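Local coordinates for hyaluronoglucosaminidase (PDB 1FCQ), which hydrolyses hyaluronan as a family 56 glycosidase with a TIM-barrel-like fold and is a major allergen of bee venom, at residues A[11-23]-A[38-51]. Numbering follows the deposited sequence.
Sequences FNVYWNVPTFMCH and ILQNWMDKFRGEEI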
loop_
_atom_site.group_PDB
_atom_site.type_symbol
_atom_site.label_atom_id
_atom_site.label_comp_id
_atom_site.label_asym_id
_atom_site.label_seq_id
_atom_site.Cartn_x
_atom_site.Cartn_y
_atom_site.Cartn_z
ATOM N N PHE A 11 -0.980 3.734 -20.193
ATOM C CA PHE A 11 -0.619 4.378 -18.921
ATOM C C PHE A 11 -1.922 4.814 -18.264
ATOM O O PHE A 11 -2.656 5.636 -18.811
ATOM C CB PHE A 11 0.345 5.527 -19.190
ATOM C CG PHE A 11 1.000 6.091 -17.960
ATOM C CD1 PHE A 11 2.112 5.470 -17.415
ATOM C CD2 PHE A 11 0.500 7.232 -17.359
ATOM C CE1 PHE A 11 2.718 5.974 -16.276
ATOM C CE2 PHE A 11 1.111 7.745 -16.222
ATOM C CZ PHE A 11 2.216 7.117 -15.687
ATOM N N ASN A 12 -2.256 4.230 -17.122
ATOM C CA ASN A 12 -3.512 4.503 -16.442
ATOM C C ASN A 12 -3.331 5.182 -15.089
ATOM O O ASN A 12 -2.646 4.662 -14.209
ATOM C CB ASN A 12 -4.271 3.183 -16.232
ATOM C CG ASN A 12 -4.643 2.502 -17.538
ATOM O OD1 ASN A 12 -4.417 1.303 -17.717
ATOM N ND2 ASN A 12 -5.206 3.287 -18.444
ATOM N N VAL A 13 -3.937 6.359 -14.941
ATOM C CA VAL A 13 -3.872 7.077 -13.661
ATOM C C VAL A 13 -5.225 6.906 -12.974
ATOM O O VAL A 13 -6.268 7.159 -13.559
ATOM C CB VAL A 13 -3.524 8.563 -13.801
ATOM C CG1 VAL A 13 -3.394 9.235 -12.441
ATOM C CG2 VAL A 13 -2.217 8.707 -14.578
ATOM N N TYR A 14 -5.191 6.421 -11.732
ATOM C CA TYR A 14 -6.433 6.159 -11.002
ATOM C C TYR A 14 -6.751 7.120 -9.873
ATOM O O TYR A 14 -5.875 7.496 -9.096
ATOM C CB TYR A 14 -6.345 4.754 -10.364
ATOM C CG TYR A 14 -6.336 3.643 -11.385
ATOM C CD1 TYR A 14 -5.152 3.176 -11.931
ATOM C CD2 TYR A 14 -7.549 3.084 -11.799
ATOM C CE1 TYR A 14 -5.188 2.152 -12.876
ATOM C CE2 TYR A 14 -7.577 2.068 -12.732
ATOM C CZ TYR A 14 -6.387 1.611 -13.250
ATOM O OH TYR A 14 -6.402 0.601 -14.197
ATOM N N TRP A 15 -8.046 7.479 -9.783
ATOM C CA TRP A 15 -8.454 8.366 -8.688
ATOM C C TRP A 15 -8.793 7.532 -7.454
ATOM O O TRP A 15 -9.771 6.786 -7.488
ATOM C CB TRP A 15 -9.697 9.144 -9.115
ATOM C CG TRP A 15 -10.093 10.302 -8.241
ATOM C CD1 TRP A 15 -11.232 10.422 -7.503
ATOM C CD2 TRP A 15 -9.364 11.524 -8.042
ATOM N NE1 TRP A 15 -11.266 11.631 -6.850
ATOM C CE2 TRP A 15 -10.123 12.327 -7.177
ATOM C CE3 TRP A 15 -8.154 12.010 -8.528
ATOM C CZ2 TRP A 15 -9.707 13.598 -6.779
ATOM C CZ3 TRP A 15 -7.733 13.275 -8.140
ATOM C CH2 TRP A 15 -8.515 14.040 -7.274
ATOM N N ASN A 16 -8.015 7.685 -6.385
ATOM C CA ASN A 16 -8.305 6.950 -5.145
ATOM C C ASN A 16 -8.371 7.922 -3.962
ATOM O O ASN A 16 -7.968 7.686 -2.834
ATOM C CB ASN A 16 -7.298 5.828 -4.913
ATOM C CG ASN A 16 -7.672 4.831 -3.836
ATOM O OD1 ASN A 16 -6.791 4.325 -3.113
ATOM N ND2 ASN A 16 -8.961 4.484 -3.691
ATOM N N VAL A 17 -8.878 9.119 -4.286
ATOM C CA VAL A 17 -9.067 10.178 -3.273
ATOM C C VAL A 17 -10.532 10.079 -2.881
ATOM O O VAL A 17 -11.379 9.968 -3.781
ATOM C CB VAL A 17 -8.750 11.549 -3.885
ATOM C CG1 VAL A 17 -9.029 12.661 -2.874
ATOM C CG2 VAL A 17 -7.307 11.678 -4.340
ATOM N N PRO A 18 -10.900 10.175 -1.616
ATOM C CA PRO A 18 -12.266 9.978 -1.173
ATOM C C PRO A 18 -13.150 11.205 -1.308
ATOM O O PRO A 18 -13.815 11.598 -0.353
ATOM C CB PRO A 18 -12.117 9.541 0.277
ATOM C CG PRO A 18 -10.883 10.236 0.724
ATOM C CD PRO A 18 -9.957 10.250 -0.471
ATOM N N THR A 19 -13.223 11.699 -2.532
ATOM C CA THR A 19 -14.045 12.863 -2.840
ATOM C C THR A 19 -15.517 12.550 -2.732
ATOM O O THR A 19 -16.331 13.479 -2.680
ATOM C CB THR A 19 -13.672 13.455 -4.209
ATOM O OG1 THR A 19 -13.516 12.412 -5.176
ATOM C CG2 THR A 19 -12.348 14.213 -4.084
ATOM N N PHE A 20 -15.949 11.290 -2.541
ATOM C CA PHE A 20 -17.356 11.011 -2.291
ATOM C C PHE A 20 -17.857 11.798 -1.084
ATOM O O PHE A 20 -19.032 12.173 -1.038
ATOM C CB PHE A 20 -17.587 9.504 -2.085
ATOM C CG PHE A 20 -17.082 8.999 -0.763
ATOM C CD1 PHE A 20 -17.919 8.949 0.340
ATOM C CD2 PHE A 20 -15.772 8.572 -0.618
ATOM C CE1 PHE A 20 -17.453 8.503 1.562
ATOM C CE2 PHE A 20 -15.307 8.113 0.599
ATOM C CZ PHE A 20 -16.152 8.072 1.693
ATOM N N MET A 21 -16.994 12.103 -0.122
ATOM C CA MET A 21 -17.311 12.854 1.080
ATOM C C MET A 21 -17.701 14.294 0.757
ATOM O O MET A 21 -18.278 14.964 1.626
ATOM C CB MET A 21 -16.103 12.887 2.036
ATOM C CG MET A 21 -15.489 11.500 2.236
ATOM S SD MET A 21 -13.918 11.574 3.128
ATOM C CE MET A 21 -14.561 12.217 4.683
ATOM N N CYS A 22 -17.398 14.781 -0.427
ATOM C CA CYS A 22 -17.727 16.146 -0.827
ATOM C C CYS A 22 -19.021 16.238 -1.616
ATOM O O CYS A 22 -19.511 17.339 -1.930
ATOM C CB CYS A 22 -16.597 16.680 -1.720
ATOM S SG CYS A 22 -14.975 16.635 -0.922
ATOM N N HIS A 23 -19.587 15.093 -2.021
ATOM C CA HIS A 23 -20.788 15.091 -2.825
ATOM C C HIS A 23 -21.964 15.720 -2.085
ATOM O O HIS A 23 -22.745 16.396 -2.761
ATOM C CB HIS A 23 -21.176 13.715 -3.367
ATOM C CG HIS A 23 -20.108 13.020 -4.158
ATOM N ND1 HIS A 23 -20.248 11.690 -4.520
ATOM C CD2 HIS A 23 -18.894 13.416 -4.602
ATOM C CE1 HIS A 23 -19.173 11.321 -5.205
ATOM N NE2 HIS A 23 -18.335 12.345 -5.255
ATOM N N ILE A 38 -8.047 11.284 -15.808
ATOM C CA ILE A 38 -7.798 10.292 -14.752
ATOM C C ILE A 38 -8.968 9.320 -14.721
ATOM O O ILE A 38 -10.127 9.708 -14.917
ATOM C CB ILE A 38 -7.664 11.016 -13.402
ATOM C CG1 ILE A 38 -6.433 11.928 -13.430
ATOM C CG2 ILE A 38 -7.583 10.017 -12.251
ATOM C CD1 ILE A 38 -6.471 13.023 -12.364
ATOM N N LEU A 39 -8.646 8.031 -14.537
ATOM C CA LEU A 39 -9.698 7.019 -14.441
ATOM C C LEU A 39 -10.431 7.201 -13.119
ATOM O O LEU A 39 -9.818 7.306 -12.038
ATOM C CB LEU A 39 -9.109 5.609 -14.531
ATOM C CG LEU A 39 -8.372 5.314 -15.848
ATOM C CD1 LEU A 39 -7.847 3.880 -15.818
ATOM C CD2 LEU A 39 -9.258 5.531 -17.058
ATOM N N GLN A 40 -11.751 7.271 -13.197
ATOM C CA GLN A 40 -12.612 7.585 -12.078
ATOM C C GLN A 40 -13.796 6.624 -12.010
ATOM O O GLN A 40 -14.476 6.354 -13.008
ATOM C CB GLN A 40 -13.130 9.023 -12.251
ATOM C CG GLN A 40 -13.951 9.600 -11.119
ATOM C CD GLN A 40 -14.194 11.090 -11.317
ATOM O OE1 GLN A 40 -14.237 11.590 -12.452
ATOM N NE2 GLN A 40 -14.332 11.793 -10.202
ATOM N N ASN A 41 -13.983 6.097 -10.799
ATOM C CA ASN A 41 -15.123 5.220 -10.551
ATOM C C ASN A 41 -16.433 5.920 -10.912
ATOM O O ASN A 41 -16.534 7.135 -10.760
ATOM C CB ASN A 41 -15.216 4.795 -9.095
ATOM C CG ASN A 41 -14.158 3.780 -8.696
ATOM O OD1 ASN A 41 -13.801 2.903 -9.472
ATOM N ND2 ASN A 41 -13.707 3.902 -7.468
ATOM N N TRP A 42 -17.367 5.127 -11.423
ATOM C CA TRP A 42 -18.680 5.677 -11.797
ATOM C C TRP A 42 -19.278 6.432 -10.620
ATOM O O TRP A 42 -19.233 6.042 -9.447
ATOM C CB TRP A 42 -19.558 4.518 -12.259
ATOM C CG TRP A 42 -20.951 4.906 -12.672
ATOM C CD1 TRP A 42 -21.314 5.518 -13.827
ATOM C CD2 TRP A 42 -22.147 4.723 -11.913
ATOM N NE1 TRP A 42 -22.680 5.739 -13.837
ATOM C CE2 TRP A 42 -23.210 5.239 -12.680
ATOM C CE3 TRP A 42 -22.425 4.156 -10.661
ATOM C CZ2 TRP A 42 -24.531 5.222 -12.221
ATOM C CZ3 TRP A 42 -23.730 4.143 -10.209
ATOM C CH2 TRP A 42 -24.767 4.659 -11.005
ATOM N N MET A 43 -19.833 7.611 -10.916
ATOM C CA MET A 43 -20.427 8.539 -9.970
ATOM C C MET A 43 -19.480 9.044 -8.895
ATOM O O MET A 43 -19.844 9.496 -7.800
ATOM C CB MET A 43 -21.682 7.925 -9.324
ATOM C CG MET A 43 -22.838 7.827 -10.326
ATOM S SD MET A 43 -23.408 9.451 -10.854
ATOM C CE MET A 43 -24.196 10.087 -9.407
ATOM N N ASP A 44 -18.168 8.951 -9.166
ATOM C CA ASP A 44 -17.128 9.321 -8.218
ATOM C C ASP A 44 -17.288 8.558 -6.909
ATOM O O ASP A 44 -16.903 9.020 -5.828
ATOM C CB ASP A 44 -17.049 10.827 -7.968
ATOM C CG ASP A 44 -15.820 11.260 -7.188
ATOM O OD1 ASP A 44 -14.705 10.745 -7.452
ATOM O OD2 ASP A 44 -15.972 12.093 -6.271
ATOM N N LYS A 45 -17.721 7.295 -7.005
ATOM C CA LYS A 45 -17.839 6.454 -5.814
ATOM C C LYS A 45 -16.435 6.101 -5.335
ATOM O O LYS A 45 -15.508 6.021 -6.153
ATOM C CB LYS A 45 -18.694 5.218 -6.100
ATOM C CG LYS A 45 -20.191 5.552 -6.092
ATOM C CD LYS A 45 -21.010 4.273 -6.218
ATOM C CE LYS A 45 -22.503 4.534 -6.116
ATOM N NZ LYS A 45 -23.278 3.270 -6.298
ATOM N N PHE A 46 -16.279 5.862 -4.037
ATOM C CA PHE A 46 -14.932 5.538 -3.541
ATOM C C PHE A 46 -14.503 4.156 -4.050
ATOM O O PHE A 46 -13.343 3.966 -4.409
ATOM C CB PHE A 46 -14.852 5.592 -2.015
ATOM C CG PHE A 46 -13.451 5.543 -1.460
ATOM C CD1 PHE A 46 -12.451 6.367 -1.966
ATOM C CD2 PHE A 46 -13.146 4.669 -0.431
ATOM C CE1 PHE A 46 -11.165 6.320 -1.455
ATOM C CE2 PHE A 46 -11.861 4.621 0.081
ATOM C CZ PHE A 46 -10.870 5.442 -0.420
ATOM N N ARG A 47 -15.441 3.215 -3.999
ATOM C CA ARG A 47 -15.133 1.863 -4.460
ATOM C C ARG A 47 -16.012 1.577 -5.673
ATOM O O ARG A 47 -17.235 1.665 -5.519
ATOM C CB ARG A 47 -15.386 0.820 -3.371
ATOM C CG ARG A 47 -14.470 1.029 -2.175
ATOM C CD ARG A 47 -14.686 0.025 -1.046
ATOM N NE ARG A 47 -13.695 0.361 -0.027
ATOM C CZ ARG A 47 -13.856 1.281 0.916
ATOM N NH1 ARG A 47 -12.828 1.488 1.724
ATOM N NH2 ARG A 47 -15.024 1.922 1.027
ATOM N N GLY A 48 -15.390 1.239 -6.795
ATOM C CA GLY A 48 -16.196 0.999 -7.989
ATOM C C GLY A 48 -15.449 0.145 -8.992
ATOM O O GLY A 48 -14.490 -0.526 -8.613
ATOM N N GLU A 49 -15.840 0.225 -10.261
ATOM C CA GLU A 49 -15.237 -0.616 -11.279
ATOM C C GLU A 49 -13.787 -0.324 -11.626
ATOM O O GLU A 49 -13.141 -1.230 -12.164
ATOM C CB GLU A 49 -16.094 -0.645 -12.552
ATOM C CG GLU A 49 -16.032 0.576 -13.414
ATOM C CD GLU A 49 -16.566 1.890 -12.881
ATOM O OE1 GLU A 49 -17.249 1.967 -11.847
ATOM O OE2 GLU A 49 -16.289 2.885 -13.585
ATOM N N GLU A 50 -13.272 0.861 -11.353
ATOM C CA GLU A 50 -11.887 1.181 -11.672
ATOM C C GLU A 50 -10.942 0.794 -10.537
ATOM O O GLU A 50 -9.886 0.236 -10.820
ATOM C CB GLU A 50 -11.712 2.684 -11.929
ATOM C CG GLU A 50 -12.497 3.158 -13.138
ATOM C CD GLU A 50 -12.062 2.510 -14.436
ATOM O OE1 GLU A 50 -12.923 2.448 -15.343
ATOM O OE2 GLU A 50 -10.918 2.087 -14.621
ATOM N N ILE A 51 -11.336 1.106 -9.306
ATOM C CA ILE A 51 -10.459 0.815 -8.164
ATOM C C ILE A 51 -11.239 0.711 -6.863
ATOM O O ILE A 51 -12.283 1.343 -6.669
ATOM C CB ILE A 51 -9.342 1.883 -8.060
ATOM C CG1 ILE A 51 -8.326 1.556 -6.959
ATOM C CG2 ILE A 51 -9.953 3.265 -7.823
ATOM C CD1 ILE A 51 -7.003 2.303 -7.106
HETATM O O HOH W 1 -8.978 -0.683 -13.442
HETATM O O HOH W 2 -12.275 6.800 -8.676
HETATM O O HOH W 3 -11.258 5.563 -5.263
HETATM O O HOH W 4 -11.430 2.834 -2.811
HETATM O O HOH W 5 -14.653 8.971 -3.869
HETATM O O HOH W 6 -21.311 8.861 -5.413
#
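Asp44 anchors the tight end of this contact, its carboxylate bonded across to Thr19 and His23 and linked through Thr19 to Trp15. OD2 takes two bonds: Thr19 OG1 at 2.7 Å on its syn lone pair, and His23 NE2 at 2.6 Å on the anti side, nearly straight (170°) and in the imidazole plane. Trp15 NE1 donates in its ring plane to Thr19 OG1 (2.9 Å), while Gln40 NE2, which also bonds Phe29 O, meets Asp44 OD1 at 3.0 Å from above the carboxylate plane; Gln40 OE1 is held by Ser33. The first torsion of Asp44 (chi1 -169°) swings the carboxylate toward Thr19 and His23. Further along, Phe46 packs CE1 3.8 Å from Pro18 CB.

At the other end a single bridge, Tyr14 with Leu39, is made by Leu39 N to Val13 O and Trp15 N to Leu39 O, on one edge of strand 12-16; the other edge pairs with strand 297-301 of the barrel. Leu39 CD1 sits over a face of the Tyr14 ring, 4.0 Å from its centroid. Packing gives way to water between Trp15 and Phe46: one molecule joins Trp15 O, Asn16 ND2 and Phe46 O, and Asn16 OD1 bonds to Tyr265. On the solvent side, exposed Phe20 brings CD2 3.4 Å from Phe46 CB, their rings oblique. Carboxylate, bridge and Phe46 together thus hold the loop before strand 51-55, and Asp44's several donors would probably stabilise its negative charge.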